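Local coordinates for protein inactive glucansucrase (Lactobacillus reuteri, PDB 5JBD) that belongs to the glucansucrase-like proteins of glycoside hydrolase family 70, built around a TIM barrel, and is an inactive member of that family, at residues Y781-Y789 with T844-A854. Numbering follows the deposited sequence.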
loop_
_atom_site.group_PDB
_atom_site.type_symbol
_atom_site.label_atom_id
_atom_site.label_comp_id
_atom_site.label_asym_id
_atom_site.label_seq_id
_atom_site.Cartn_x
_atom_site.Cartn_y
_atom_site.Cartn_z
ATOM N N TYR A 781 12.548 -2.689 -24.491
ATOM C CA TYR A 781 12.117 -1.544 -25.305
ATOM C C TYR A 781 12.436 -0.219 -24.624
ATOM O O TYR A 781 12.444 -0.141 -23.401
ATOM C CB TYR A 781 10.629 -1.624 -25.658
ATOM C CG TYR A 781 9.672 -1.891 -24.524
ATOM C CD1 TYR A 781 9.120 -0.843 -23.791
ATOM C CD2 TYR A 781 9.263 -3.187 -24.223
ATOM C CE1 TYR A 781 8.213 -1.085 -22.764
ATOM C CE2 TYR A 781 8.351 -3.443 -23.197
ATOM C CZ TYR A 781 7.825 -2.390 -22.472
ATOM O OH TYR A 781 6.928 -2.639 -21.454
ATOM N N ALA A 782 12.722 0.801 -25.439
ATOM C CA ALA A 782 13.047 2.146 -24.959
ATOM C C ALA A 782 12.442 3.196 -25.874
ATOM O O ALA A 782 12.370 2.998 -27.095
ATOM C CB ALA A 782 14.560 2.337 -24.894
ATOM N N ASN A 783 12.017 4.311 -25.283
ATOM C CA ASN A 783 11.540 5.470 -26.042
ATOM C C ASN A 783 10.382 5.118 -26.988
ATOM O O ASN A 783 10.355 5.551 -28.143
ATOM C CB ASN A 783 12.711 6.133 -26.801
ATOM C CG ASN A 783 13.848 6.550 -25.872
ATOM O OD1 ASN A 783 14.965 6.021 -25.952
ATOM N ND2 ASN A 783 13.566 7.486 -24.984
ATOM N N GLN A 784 9.439 4.320 -26.483
ATOM C CA GLN A 784 8.278 3.873 -27.249
ATOM C C GLN A 784 7.038 4.587 -26.770
ATOM O O GLN A 784 6.819 4.709 -25.563
ATOM C CB GLN A 784 8.051 2.367 -27.078
ATOM C CG GLN A 784 9.121 1.474 -27.680
ATOM C CD GLN A 784 9.328 1.707 -29.157
ATOM O OE1 GLN A 784 8.379 1.729 -29.939
ATOM N NE2 GLN A 784 10.584 1.880 -29.552
ATOM N N ILE A 785 6.205 5.023 -27.709
ATOM C CA ILE A 785 4.922 5.616 -27.355
ATOM C C ILE A 785 3.982 4.513 -26.860
ATOM O O ILE A 785 3.808 3.500 -27.527
ATOM C CB ILE A 785 4.327 6.451 -28.519
ATOM C CG1 ILE A 785 5.262 7.636 -28.800
ATOM C CG2 ILE A 785 2.923 6.922 -28.154
ATOM C CD1 ILE A 785 4.782 8.652 -29.796
ATOM N N TYR A 786 3.365 4.766 -25.705
ATOM C CA TYR A 786 2.557 3.809 -24.954
ATOM C C TYR A 786 1.331 4.554 -24.435
ATOM O O TYR A 786 1.451 5.690 -23.948
ATOM C CB TYR A 786 3.414 3.319 -23.768
ATOM C CG TYR A 786 2.827 2.264 -22.826
ATOM C CD1 TYR A 786 2.482 0.993 -23.284
ATOM C CD2 TYR A 786 2.688 2.518 -21.451
ATOM C CE1 TYR A 786 1.983 0.021 -22.412
ATOM C CE2 TYR A 786 2.194 1.550 -20.570
ATOM C CZ TYR A 786 1.848 0.301 -21.045
ATOM O OH TYR A 786 1.350 -0.668 -20.183
ATOM N N PHE A 787 0.156 3.933 -24.535
ATOM C CA PHE A 787 -1.095 4.602 -24.180
ATOM C C PHE A 787 -1.527 4.296 -22.744
ATOM O O PHE A 787 -2.577 3.703 -22.492
ATOM C CB PHE A 787 -2.196 4.246 -25.191
ATOM C CG PHE A 787 -1.868 4.613 -26.617
ATOM C CD1 PHE A 787 -1.368 5.876 -26.943
ATOM C CD2 PHE A 787 -2.107 3.717 -27.649
ATOM C CE1 PHE A 787 -1.086 6.219 -28.259
ATOM C CE2 PHE A 787 -1.840 4.057 -28.969
ATOM C CZ PHE A 787 -1.327 5.312 -29.274
ATOM N N ALA A 788 -0.708 4.737 -21.792
ATOM C CA ALA A 788 -0.945 4.459 -20.375
ATOM C C ALA A 788 -2.152 5.220 -19.894
ATOM O O ALA A 788 -2.414 6.335 -20.365
ATOM C CB ALA A 788 0.270 4.859 -19.546
ATOM N N TYR A 789 -2.886 4.617 -18.966
ATOM C CA TYR A 789 -3.887 5.336 -18.178
ATOM C C TYR A 789 -3.138 6.189 -17.157
ATOM O O TYR A 789 -2.448 5.648 -16.298
ATOM C CB TYR A 789 -4.847 4.358 -17.498
ATOM C CG TYR A 789 -5.779 3.697 -18.488
ATOM C CD1 TYR A 789 -5.393 2.560 -19.192
ATOM C CD2 TYR A 789 -7.022 4.246 -18.770
ATOM C CE1 TYR A 789 -6.242 1.969 -20.122
ATOM C CE2 TYR A 789 -7.888 3.658 -19.693
ATOM C CZ TYR A 789 -7.487 2.525 -20.369
ATOM O OH TYR A 789 -8.324 1.947 -21.286
ATOM N N THR A 844 4.841 3.984 -14.510
ATOM C CA THR A 844 3.758 3.111 -14.071
ATOM C C THR A 844 4.221 1.675 -14.100
ATOM O O THR A 844 5.087 1.318 -14.904
ATOM C CB THR A 844 2.480 3.262 -14.948
ATOM O OG1 THR A 844 1.462 2.342 -14.516
ATOM C CG2 THR A 844 2.780 2.991 -16.412
ATOM N N SER A 845 3.639 0.846 -13.232
ATOM C CA SER A 845 3.726 -0.595 -13.400
ATOM C C SER A 845 3.017 -0.977 -14.703
ATOM O O SER A 845 2.174 -0.233 -15.193
ATOM C CB SER A 845 3.130 -1.351 -12.212
ATOM O OG SER A 845 1.836 -0.885 -11.873
ATOM N N LEU A 846 3.392 -2.114 -15.277
ATOM C CA LEU A 846 2.869 -2.516 -16.581
ATOM C C LEU A 846 1.348 -2.613 -16.490
ATOM O O LEU A 846 0.818 -3.171 -15.535
ATOM C CB LEU A 846 3.473 -3.846 -17.036
ATOM C CG LEU A 846 5.000 -3.974 -17.064
ATOM C CD1 LEU A 846 5.409 -5.332 -17.621
ATOM C CD2 LEU A 846 5.664 -2.841 -17.836
ATOM N N GLN A 847 0.642 -2.031 -17.466
ATOM C CA GLN A 847 -0.816 -1.908 -17.373
ATOM C C GLN A 847 -1.604 -2.977 -18.136
ATOM O O GLN A 847 -2.839 -2.924 -18.171
ATOM C CB GLN A 847 -1.242 -0.498 -17.804
ATOM C CG GLN A 847 -0.734 0.583 -16.861
ATOM C CD GLN A 847 -1.367 1.940 -17.107
ATOM O OE1 GLN A 847 -2.092 2.133 -18.082
ATOM N NE2 GLN A 847 -1.066 2.906 -16.240
ATOM N N ASN A 848 -0.895 -3.937 -18.733
ATOM C CA ASN A 848 -1.498 -5.069 -19.449
ATOM C C ASN A 848 -2.323 -4.654 -20.693
ATOM O O ASN A 848 -3.349 -5.258 -20.976
ATOM C CB ASN A 848 -2.371 -5.928 -18.505
ATOM C CG ASN A 848 -1.600 -6.496 -17.323
ATOM O OD1 ASN A 848 -2.031 -6.377 -16.181
ATOM N ND2 ASN A 848 -0.468 -7.117 -17.591
ATOM N N ILE A 849 -1.846 -3.650 -21.429
ATOM C CA ILE A 849 -2.505 -3.205 -22.680
ATOM C C ILE A 849 -1.736 -3.507 -23.969
ATOM O O ILE A 849 -2.350 -3.637 -25.042
ATOM C CB ILE A 849 -2.870 -1.704 -22.634
ATOM C CG1 ILE A 849 -1.627 -0.823 -22.466
ATOM C CG2 ILE A 849 -3.870 -1.446 -21.510
ATOM C CD1 ILE A 849 -1.917 0.657 -22.493
ATOM N N GLY A 850 -0.413 -3.579 -23.879
ATOM C CA GLY A 850 0.453 -3.884 -25.012
ATOM C C GLY A 850 1.298 -2.694 -25.413
ATOM O O GLY A 850 0.865 -1.546 -25.282
ATOM N N ILE A 851 2.493 -2.978 -25.923
ATOM C CA ILE A 851 3.460 -1.946 -26.303
ATOM C C ILE A 851 3.332 -1.535 -27.775
ATOM O O ILE A 851 3.903 -0.520 -28.174
ATOM C CB ILE A 851 4.912 -2.405 -25.958
ATOM C CG1 ILE A 851 5.875 -1.221 -25.786
ATOM C CG2 ILE A 851 5.485 -3.359 -27.009
ATOM C CD1 ILE A 851 5.456 -0.189 -24.767
ATOM N N GLY A 852 2.589 -2.325 -28.566
ATOM C CA GLY A 852 2.408 -2.086 -30.005
ATOM C C GLY A 852 1.048 -1.565 -30.431
ATOM O O GLY A 852 0.696 -1.688 -31.605
ATOM N N LEU A 853 0.277 -0.992 -29.502
ATOM C CA LEU A 853 -1.029 -0.409 -29.834
ATOM C C LEU A 853 -0.896 0.789 -30.769
ATOM O O LEU A 853 -1.738 0.974 -31.654
ATOM C CB LEU A 853 -1.811 0.017 -28.577
ATOM C CG LEU A 853 -2.343 -1.077 -27.647
ATOM C CD1 LEU A 853 -3.083 -0.471 -26.461
ATOM C CD2 LEU A 853 -3.263 -2.028 -28.382
ATOM N N ALA A 854 0.151 1.593 -30.560
ATOM C CA ALA A 854 0.378 2.811 -31.347
ATOM C C ALA A 854 0.621 2.499 -32.819
ATOM O O ALA A 854 1.532 1.739 -33.149
ATOM C CB ALA A 854 1.548 3.597 -30.770
HETATM O O HOH W 1 6.489 -0.408 -29.404
HETATM O O HOH W 2 1.866 1.476 -28.082
HETATM O O HOH W 3 0.143 1.341 -25.972
#
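Gln847 reads both backbone polar groups of Tyr789 with one amide. Its OE1 takes the Tyr789 N-H at 2.8 Å, in the carbonyl plane and on a lone pair, while NE2 gives a nearly straight bond (N-H...O 168°) to Tyr789 O. NE2 also donates to Thr844 OG1, so three bonds fix how the amide is turned. The backbone of Gln847 is held too: its N donates to Tyr786 OH at 3.1 Å, and that hydroxyl also bonds Glu172, whose carboxylate collects the amides of Asn848, Ile849 and Gly850.

The apolar contacts follow the rings. Ile851 lays CG1 over the centre of the Tyr781 ring, a CH-pi contact 3.8 Å from the centroid; a chi1 of -157°, which puts CG1 roughly opposite the backbone N, carries it there. Its CD1 reaches Tyr786 CD1 at 3.5 Å. Ile849 CD1 lies over a face of the Tyr786 ring, and Ala854 CB meets Phe787 CZ at 3.7 Å.

Two waters add bridges: one links Ile785 O to Ala854 N, the other Phe787 N to Gly850 O. Strand 784-791 is an outermost strand of the six-stranded antiparallel sheet, and the loop after strand 841-845 is thus fastened along it by side chains and water, with no direct backbone-to-backbone hydrogen bond between the two segments.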